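Local coordinates for protein putative isomerase (Sinorhizobium meliloti, PDB 2PPG) that is a putative isomerase of the enolase superfamily, joining an N-terminal domain of the mandelate racemase / muconate lactonizing enzyme type to a C-terminal TIM-type barrel, at residues D5-F13 with I84-R95; C342-F350 with M361-V369. One frame throughout, in Å; residues are numbered along the deposited sequence.

Contact 1. Residues D5-F13 with I84-R95; sequences DRVKKIESF and IDDLLADFTIGR
V7 is gripped at both of its backbone polar atoms by the type II turn T92-R95 at the C-terminal end of segment 84-95. V7 N donates to R95 O at 2.9 Å, with 172° at the hydrogen, and V7 O accepts from G94 N at 2.8 Å. G94 takes the third position of the turn. At the other end of the interface S12 OG gives a hydrogen bond of 3.2 Å to D85 OD1, meeting that oxygen from above the carboxylate plane. The main partner of D85 OD2 is H391 ND1; water 1, which accepts from S12 N at 2.7 Å, adds a weak bond to the same oxygen.

Strand 7-13 belongs to the antiparallel sheet of the N-terminal domain, between strands 52-61 and 389-390, and helix 84-92 lies along it on one face of the sheet. Their axes approach to 8.6 Å and run nearly antiparallel, at 160°. A classic beta bulge at K8 and K9, opposite E60, turns both lysines away from the helix, which explains why V7, I10 and S12 all face it despite the uneven spacing.

Apolar packing fills the middle, carried by I10. With CG1 anti to its carbonyl carbon (chi1 -66°), I10 extends CD1 to within 3.6 Å of T92 CB, while I10 CG2 meets I84 CG2 at 4.2 Å and I10 CB sits 4.1 Å from A89 CB. T92 OG1 bonds L88 O of its own segment, and T92 presents CB and methyl CG2 to I10 CD1. Farther round the helix, D86 hydrogen-bonds Y38 of a second subunit.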
# COMPACT_ATOMS: atom_id res chain seq x y z
N ASP A 5 28.13 -18.65 -41.27
CA ASP A 5 27.58 -17.70 -42.29
C ASP A 5 27.07 -16.39 -41.69
O ASP A 5 26.02 -16.34 -41.05
CB ASP A 5 26.46 -18.34 -43.10
CG ASP A 5 25.65 -17.32 -43.86
OD1 ASP A 5 24.48 -17.11 -43.47
OD2 ASP A 5 26.19 -16.71 -44.82
N ARG A 6 27.80 -15.32 -41.95
CA ARG A 6 27.71 -14.11 -41.16
C ARG A 6 27.25 -12.89 -41.94
O ARG A 6 27.34 -12.84 -43.17
CB ARG A 6 29.09 -13.82 -40.56
CG ARG A 6 29.74 -15.01 -39.87
CD ARG A 6 28.97 -15.40 -38.62
NE ARG A 6 29.83 -15.97 -37.58
CZ ARG A 6 29.69 -17.19 -37.07
NH1 ARG A 6 30.53 -17.61 -36.14
NH2 ARG A 6 28.70 -18.00 -37.49
N VAL A 7 26.77 -11.90 -41.20
CA VAL A 7 26.39 -10.62 -41.78
C VAL A 7 27.62 -9.92 -42.35
O VAL A 7 28.61 -9.75 -41.66
CB VAL A 7 25.74 -9.73 -40.73
CG1 VAL A 7 25.60 -8.32 -41.26
CG2 VAL A 7 24.38 -10.32 -40.35
N LYS A 8 27.53 -9.52 -43.62
CA LYS A 8 28.64 -8.94 -44.34
C LYS A 8 28.44 -7.46 -44.65
O LYS A 8 29.37 -6.67 -44.58
CB LYS A 8 28.86 -9.70 -45.65
CG LYS A 8 29.91 -9.12 -46.59
CD LYS A 8 29.89 -9.92 -47.88
CE LYS A 8 30.34 -9.11 -49.07
NZ LYS A 8 29.96 -9.82 -50.33
N LYS A 9 27.22 -7.08 -45.00
CA LYS A 9 26.99 -5.73 -45.49
C LYS A 9 25.70 -5.19 -44.91
O LYS A 9 24.71 -5.91 -44.81
CB LYS A 9 26.91 -5.73 -47.02
CG LYS A 9 27.42 -4.45 -47.68
CD LYS A 9 26.73 -4.17 -49.03
CE LYS A 9 26.84 -5.32 -50.01
NZ LYS A 9 26.21 -5.00 -51.33
N ILE A 10 25.72 -3.91 -44.54
CA ILE A 10 24.55 -3.24 -44.00
C ILE A 10 24.39 -1.88 -44.64
O ILE A 10 25.25 -1.04 -44.49
CB ILE A 10 24.67 -3.10 -42.46
CG1 ILE A 10 24.62 -4.49 -41.81
CG2 ILE A 10 23.56 -2.22 -41.92
CD1 ILE A 10 24.46 -4.48 -40.31
N GLU A 11 23.29 -1.67 -45.35
CA GLU A 11 23.00 -0.37 -45.97
C GLU A 11 21.67 0.21 -45.50
O GLU A 11 20.71 -0.55 -45.29
CB GLU A 11 23.01 -0.50 -47.49
CG GLU A 11 24.33 -0.94 -48.07
CD GLU A 11 24.19 -1.53 -49.47
OE1 GLU A 11 23.55 -2.59 -49.63
OE2 GLU A 11 24.73 -0.92 -50.42
N SER A 12 21.62 1.54 -45.36
CA SER A 12 20.43 2.29 -44.91
C SER A 12 19.91 3.23 -45.99
O SER A 12 20.70 3.82 -46.73
CB SER A 12 20.77 3.14 -43.69
OG SER A 12 21.34 2.35 -42.66
N PHE A 13 18.59 3.39 -46.05
CA PHE A 13 17.94 4.15 -47.12
C PHE A 13 16.71 4.88 -46.63
O PHE A 13 16.07 4.46 -45.66
CB PHE A 13 17.43 3.23 -48.24
CG PHE A 13 18.41 2.21 -48.70
CD1 PHE A 13 19.23 2.46 -49.81
CD2 PHE A 13 18.50 0.98 -48.08
CE1 PHE A 13 20.13 1.51 -50.26
CE2 PHE A 13 19.40 0.03 -48.53
CZ PHE A 13 20.21 0.30 -49.62
N ILE A 84 22.89 4.00 -37.38
CA ILE A 84 23.10 2.72 -38.07
C ILE A 84 24.44 2.65 -38.82
O ILE A 84 25.16 1.66 -38.71
CB ILE A 84 21.98 2.43 -39.06
CG1 ILE A 84 20.63 2.43 -38.33
CG2 ILE A 84 22.22 1.10 -39.77
CD1 ILE A 84 19.44 2.31 -39.24
N ASP A 85 24.78 3.68 -39.58
CA ASP A 85 25.98 3.60 -40.41
C ASP A 85 27.29 3.88 -39.66
O ASP A 85 28.32 3.30 -39.98
CB ASP A 85 25.84 4.52 -41.62
CG ASP A 85 24.74 4.05 -42.56
OD1 ASP A 85 24.47 2.83 -42.61
OD2 ASP A 85 24.13 4.90 -43.24
N ASP A 86 27.23 4.78 -38.67
CA ASP A 86 28.41 5.21 -37.95
C ASP A 86 28.76 4.29 -36.79
O ASP A 86 29.94 4.03 -36.50
CB ASP A 86 28.25 6.66 -37.46
CG ASP A 86 29.50 7.19 -36.78
OD1 ASP A 86 30.60 7.07 -37.37
OD2 ASP A 86 29.40 7.71 -35.66
N LEU A 87 27.73 3.78 -36.11
CA LEU A 87 27.95 2.96 -34.94
C LEU A 87 27.56 1.50 -35.12
O LEU A 87 28.41 0.61 -34.97
CB LEU A 87 27.23 3.54 -33.73
CG LEU A 87 27.28 2.69 -32.46
CD1 LEU A 87 28.71 2.62 -31.90
CD2 LEU A 87 26.29 3.20 -31.43
N LEU A 88 26.30 1.25 -35.45
CA LEU A 88 25.74 -0.10 -35.31
C LEU A 88 26.26 -1.13 -36.31
O LEU A 88 26.52 -2.28 -35.95
CB LEU A 88 24.22 -0.06 -35.37
CG LEU A 88 23.55 0.73 -34.25
CD1 LEU A 88 22.06 0.66 -34.45
CD2 LEU A 88 23.94 0.18 -32.89
N ALA A 89 26.42 -0.71 -37.55
CA ALA A 89 26.82 -1.60 -38.63
C ALA A 89 28.06 -2.43 -38.28
O ALA A 89 28.05 -3.66 -38.40
CB ALA A 89 27.03 -0.82 -39.92
N ASP A 90 29.12 -1.76 -37.83
CA ASP A 90 30.37 -2.45 -37.56
C ASP A 90 30.32 -3.37 -36.34
O ASP A 90 31.22 -4.19 -36.14
CB ASP A 90 31.53 -1.46 -37.48
CG ASP A 90 31.89 -0.89 -38.85
OD1 ASP A 90 31.96 -1.69 -39.81
OD2 ASP A 90 32.08 0.34 -38.97
N PHE A 91 29.27 -3.26 -35.54
CA PHE A 91 29.07 -4.19 -34.43
C PHE A 91 28.10 -5.29 -34.79
O PHE A 91 27.88 -6.20 -34.00
CB PHE A 91 28.67 -3.46 -33.15
CG PHE A 91 29.80 -2.70 -32.55
CD1 PHE A 91 30.81 -3.37 -31.87
CD2 PHE A 91 29.90 -1.32 -32.71
CE1 PHE A 91 31.89 -2.68 -31.34
CE2 PHE A 91 30.96 -0.62 -32.17
CZ PHE A 91 31.96 -1.29 -31.49
N THR A 92 27.54 -5.21 -35.99
CA THR A 92 26.63 -6.23 -36.49
C THR A 92 27.28 -7.12 -37.56
O THR A 92 27.06 -8.33 -37.59
CB THR A 92 25.32 -5.58 -36.99
OG1 THR A 92 24.90 -4.58 -36.05
CG2 THR A 92 24.21 -6.64 -37.15
N ILE A 93 28.11 -6.52 -38.42
CA ILE A 93 28.94 -7.30 -39.34
C ILE A 93 29.68 -8.38 -38.56
O ILE A 93 30.18 -8.13 -37.46
CB ILE A 93 29.94 -6.40 -40.09
CG1 ILE A 93 29.20 -5.42 -41.01
CG2 ILE A 93 30.93 -7.23 -40.89
CD1 ILE A 93 30.09 -4.26 -41.52
N GLY A 94 29.75 -9.59 -39.11
CA GLY A 94 30.42 -10.71 -38.46
C GLY A 94 29.54 -11.59 -37.58
O GLY A 94 29.93 -12.71 -37.24
N ARG A 95 28.37 -11.08 -37.19
CA ARG A 95 27.46 -11.86 -36.34
C ARG A 95 26.56 -12.75 -37.17
O ARG A 95 26.42 -12.56 -38.38
CB ARG A 95 26.60 -10.97 -35.45
CG ARG A 95 27.34 -9.86 -34.70
CD ARG A 95 28.12 -10.37 -33.51
NE ARG A 95 27.33 -11.26 -32.66
CZ ARG A 95 26.79 -10.91 -31.50
NH1 ARG A 95 26.93 -9.67 -31.02
NH2 ARG A 95 26.10 -11.79 -30.80
O HOH W 1 23.86 3.04 -45.80

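Contact 2. Residues C342-F350 with M361-V369; sequences CHEFQHSIF and MDCLNGEYV
Y368 reaches across to the backbone of E344: its OH donates to E344 O at 2.7 Å, in the carbonyl plane and on a lone pair. H343 ND1 gives the same oxygen a second bond of 2.9 Å that stays close to the imidazole plane, so one carbonyl ties the tyrosine and histidine side chains together. H343 NE2 in turn bonds S330 OG, which fixes the imidazole at both nitrogens. Water 2 donates to Y368 OH at 2.7 Å and accepts from Q346 N at 3.0 Å, bridging the hydroxyl to the residue just before helix 347-350.

The tightest packing surrounds F345. With CG anti to the backbone N (chi1 167°), its ring comes under C363, whose SG stands 3.6 Å from the F345 ring centroid and only 7° off the normal, a sulfur-aromatic contact. C363 SG also lies over one face of the Y368 ring. F345 turns its edge to the face of Y368 in an offset edge-to-face pair, the planes at 85°, and H343 completes the aromatic cluster. F350 packs on the D362-C363 backbone, with C363 CB over one ring face, off-centre; D362 OD1 is engaged by R354 in a salt bridge.

The looser side begins at selenomethionine M361, whose CE methyl meets F350 CE1 at 3.8 Å. L364 and N365, near the hairpin tip, are exposed and stand clear of 342-350.

Strands 343-345 and 367-369 cross at about a right angle, joined by side-chain packing and the Y368-E344 carbonyl bond, yet both pair with strand 155-161, the former parallel, the latter antiparallel. As the eighth parallel strand in sequence, 343-345 closes on the first, as in TIM-type barrels, here with the hairpin 362-369 laid against that seam.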
# COMPACT_ATOMS: atom_id res chain seq x y z
N CYS A 342 -6.49 -8.58 -32.59
CA CYS A 342 -6.82 -7.61 -33.61
C CYS A 342 -5.55 -6.85 -33.99
O CYS A 342 -4.57 -6.90 -33.28
CB CYS A 342 -7.81 -6.64 -33.01
SG CYS A 342 -8.80 -5.85 -34.19
N HIS A 343 -5.59 -6.12 -35.10
CA HIS A 343 -4.43 -5.37 -35.58
C HIS A 343 -4.93 -4.17 -36.35
O HIS A 343 -5.78 -4.30 -37.23
CB HIS A 343 -3.57 -6.27 -36.47
CG HIS A 343 -2.20 -5.74 -36.75
ND1 HIS A 343 -1.97 -4.63 -37.54
CD2 HIS A 343 -0.98 -6.21 -36.39
CE1 HIS A 343 -0.67 -4.43 -37.63
NE2 HIS A 343 -0.04 -5.37 -36.94
N GLU A 344 -4.41 -2.99 -36.03
CA GLU A 344 -4.75 -1.76 -36.75
C GLU A 344 -4.49 -1.89 -38.26
O GLU A 344 -3.51 -2.50 -38.68
CB GLU A 344 -3.97 -0.57 -36.19
CG GLU A 344 -4.41 0.77 -36.72
CD GLU A 344 -3.67 1.96 -36.11
OE1 GLU A 344 -2.56 1.78 -35.57
OE2 GLU A 344 -4.19 3.09 -36.18
N PHE A 345 -5.37 -1.30 -39.06
CA PHE A 345 -5.21 -1.28 -40.51
C PHE A 345 -5.47 0.11 -41.08
O PHE A 345 -6.61 0.59 -41.13
CB PHE A 345 -6.12 -2.33 -41.15
CG PHE A 345 -6.26 -2.20 -42.65
CD1 PHE A 345 -5.16 -2.28 -43.49
CD2 PHE A 345 -7.52 -2.06 -43.22
CE1 PHE A 345 -5.31 -2.20 -44.87
CE2 PHE A 345 -7.67 -1.98 -44.60
CZ PHE A 345 -6.57 -2.04 -45.42
N GLN A 346 -4.37 0.75 -41.50
CA GLN A 346 -4.39 2.02 -42.18
C GLN A 346 -4.65 1.79 -43.66
O GLN A 346 -3.72 1.69 -44.46
CB GLN A 346 -3.04 2.72 -42.03
CG GLN A 346 -2.57 2.93 -40.58
CD GLN A 346 -2.97 4.28 -40.03
OE1 GLN A 346 -3.41 5.16 -40.77
NE2 GLN A 346 -2.82 4.46 -38.72
N HIS A 347 -5.92 1.70 -44.03
CA HIS A 347 -6.34 1.54 -45.42
C HIS A 347 -5.72 2.58 -46.35
O HIS A 347 -5.20 2.25 -47.42
CB HIS A 347 -7.87 1.61 -45.49
CG HIS A 347 -8.43 2.84 -44.86
ND1 HIS A 347 -8.84 3.93 -45.59
CD2 HIS A 347 -8.60 3.17 -43.56
CE1 HIS A 347 -9.26 4.88 -44.77
NE2 HIS A 347 -9.13 4.44 -43.53
N SER A 348 -5.75 3.84 -45.94
CA SER A 348 -5.26 4.96 -46.74
C SER A 348 -3.76 4.89 -47.06
O SER A 348 -3.27 5.58 -47.95
CB SER A 348 -5.61 6.27 -46.04
OG SER A 348 -5.51 6.13 -44.63
N ILE A 349 -3.03 4.06 -46.31
CA ILE A 349 -1.60 3.84 -46.54
C ILE A 349 -1.36 2.52 -47.28
O ILE A 349 -0.62 2.46 -48.25
CB ILE A 349 -0.80 3.82 -45.21
CG1 ILE A 349 -0.89 5.17 -44.50
CG2 ILE A 349 0.67 3.45 -45.45
CD1 ILE A 349 -0.64 5.09 -42.99
N PHE A 350 -2.01 1.46 -46.79
CA PHE A 350 -1.80 0.12 -47.30
C PHE A 350 -2.10 0.01 -48.79
O PHE A 350 -1.30 -0.55 -49.53
CB PHE A 350 -2.66 -0.89 -46.51
CG PHE A 350 -2.30 -2.33 -46.75
CD1 PHE A 350 -1.29 -2.94 -46.02
CD2 PHE A 350 -2.98 -3.09 -47.70
CE1 PHE A 350 -0.94 -4.27 -46.24
CE2 PHE A 350 -2.65 -4.42 -47.93
CZ PHE A 350 -1.62 -5.01 -47.19
N MSE A 361 1.34 -10.87 -48.50
CA MSE A 361 0.63 -10.12 -47.49
C MSE A 361 -0.57 -9.45 -48.14
O MSE A 361 -0.48 -8.93 -49.25
CB MSE A 361 1.55 -9.07 -46.87
CG MSE A 361 0.84 -8.15 -45.89
SE MSE A 361 2.04 -6.97 -44.90
CE MSE A 361 2.60 -5.78 -46.34
N ASP A 362 -1.70 -9.47 -47.46
CA ASP A 362 -2.89 -8.79 -47.94
C ASP A 362 -3.70 -8.36 -46.74
O ASP A 362 -3.47 -8.82 -45.61
CB ASP A 362 -3.72 -9.73 -48.83
CG ASP A 362 -4.66 -8.98 -49.79
OD1 ASP A 362 -4.92 -7.78 -49.58
OD2 ASP A 362 -5.15 -9.59 -50.75
N CYS A 363 -4.64 -7.46 -46.97
CA CYS A 363 -5.66 -7.21 -45.98
C CYS A 363 -6.98 -7.02 -46.71
O CYS A 363 -7.14 -6.06 -47.47
CB CYS A 363 -5.32 -5.98 -45.15
SG CYS A 363 -6.53 -5.70 -43.87
N LEU A 364 -7.92 -7.93 -46.49
CA LEU A 364 -9.19 -7.90 -47.19
C LEU A 364 -10.29 -8.54 -46.32
O LEU A 364 -10.02 -9.40 -45.50
CB LEU A 364 -9.05 -8.63 -48.53
CG LEU A 364 -9.22 -10.16 -48.54
CD1 LEU A 364 -9.27 -10.75 -49.96
CD2 LEU A 364 -8.19 -10.89 -47.67
N ASN A 365 -11.54 -8.10 -46.52
CA ASN A 365 -12.67 -8.62 -45.73
C ASN A 365 -12.45 -8.62 -44.20
O ASN A 365 -12.76 -9.60 -43.52
CB ASN A 365 -13.10 -10.02 -46.19
CG ASN A 365 -13.74 -10.01 -47.58
OD1 ASN A 365 -14.83 -9.46 -47.77
ND2 ASN A 365 -13.07 -10.63 -48.54
N GLY A 366 -11.91 -7.52 -43.69
CA GLY A 366 -11.68 -7.38 -42.25
C GLY A 366 -10.64 -8.31 -41.69
O GLY A 366 -10.72 -8.71 -40.53
N GLU A 367 -9.65 -8.67 -42.51
CA GLU A 367 -8.60 -9.59 -42.10
C GLU A 367 -7.27 -9.36 -42.81
O GLU A 367 -7.19 -9.31 -44.04
CB GLU A 367 -9.03 -11.01 -42.40
CG GLU A 367 -9.82 -11.70 -41.34
CD GLU A 367 -10.04 -13.16 -41.68
OE1 GLU A 367 -9.95 -13.52 -42.88
OE2 GLU A 367 -10.30 -13.94 -40.74
N TYR A 368 -6.20 -9.26 -42.03
CA TYR A 368 -4.85 -9.33 -42.56
C TYR A 368 -4.53 -10.78 -42.94
O TYR A 368 -4.70 -11.71 -42.15
CB TYR A 368 -3.86 -8.88 -41.50
CG TYR A 368 -3.62 -7.40 -41.41
CD1 TYR A 368 -2.79 -6.76 -42.33
CD2 TYR A 368 -4.19 -6.65 -40.39
CE1 TYR A 368 -2.55 -5.39 -42.24
CE2 TYR A 368 -3.94 -5.28 -40.29
CZ TYR A 368 -3.12 -4.66 -41.22
OH TYR A 368 -2.86 -3.31 -41.13
N VAL A 369 -4.09 -10.99 -44.17
CA VAL A 369 -3.59 -12.30 -44.53
C VAL A 369 -2.10 -12.30 -44.18
O VAL A 369 -1.35 -11.44 -44.64
CB VAL A 369 -3.83 -12.60 -46.01
CG1 VAL A 369 -3.13 -13.89 -46.42
CG2 VAL A 369 -5.35 -12.64 -46.33
O HOH W 2 -2.07 -1.06 -42.32

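Overall arrangement
Contact 1 and contact 2 belong to different domains and follow one another in the chain, the first closing before the second opens. Their centres are about 32 Å apart and their nearest atoms about 15 Å, so neither touches the other. Contact 1 sits peripherally, about 25 Å from the centre of the chain, joining sheet and helix in the N-terminal domain beside a second subunit. Contact 2, its centre about 13 Å from that of the chain, is buried at the barrel seam and meets no other chain. The N-terminal region nevertheless reaches it: after strand 7-17, R19 touches I349 and Y23 touches Q346, side-chain evidence that the two domains pack together.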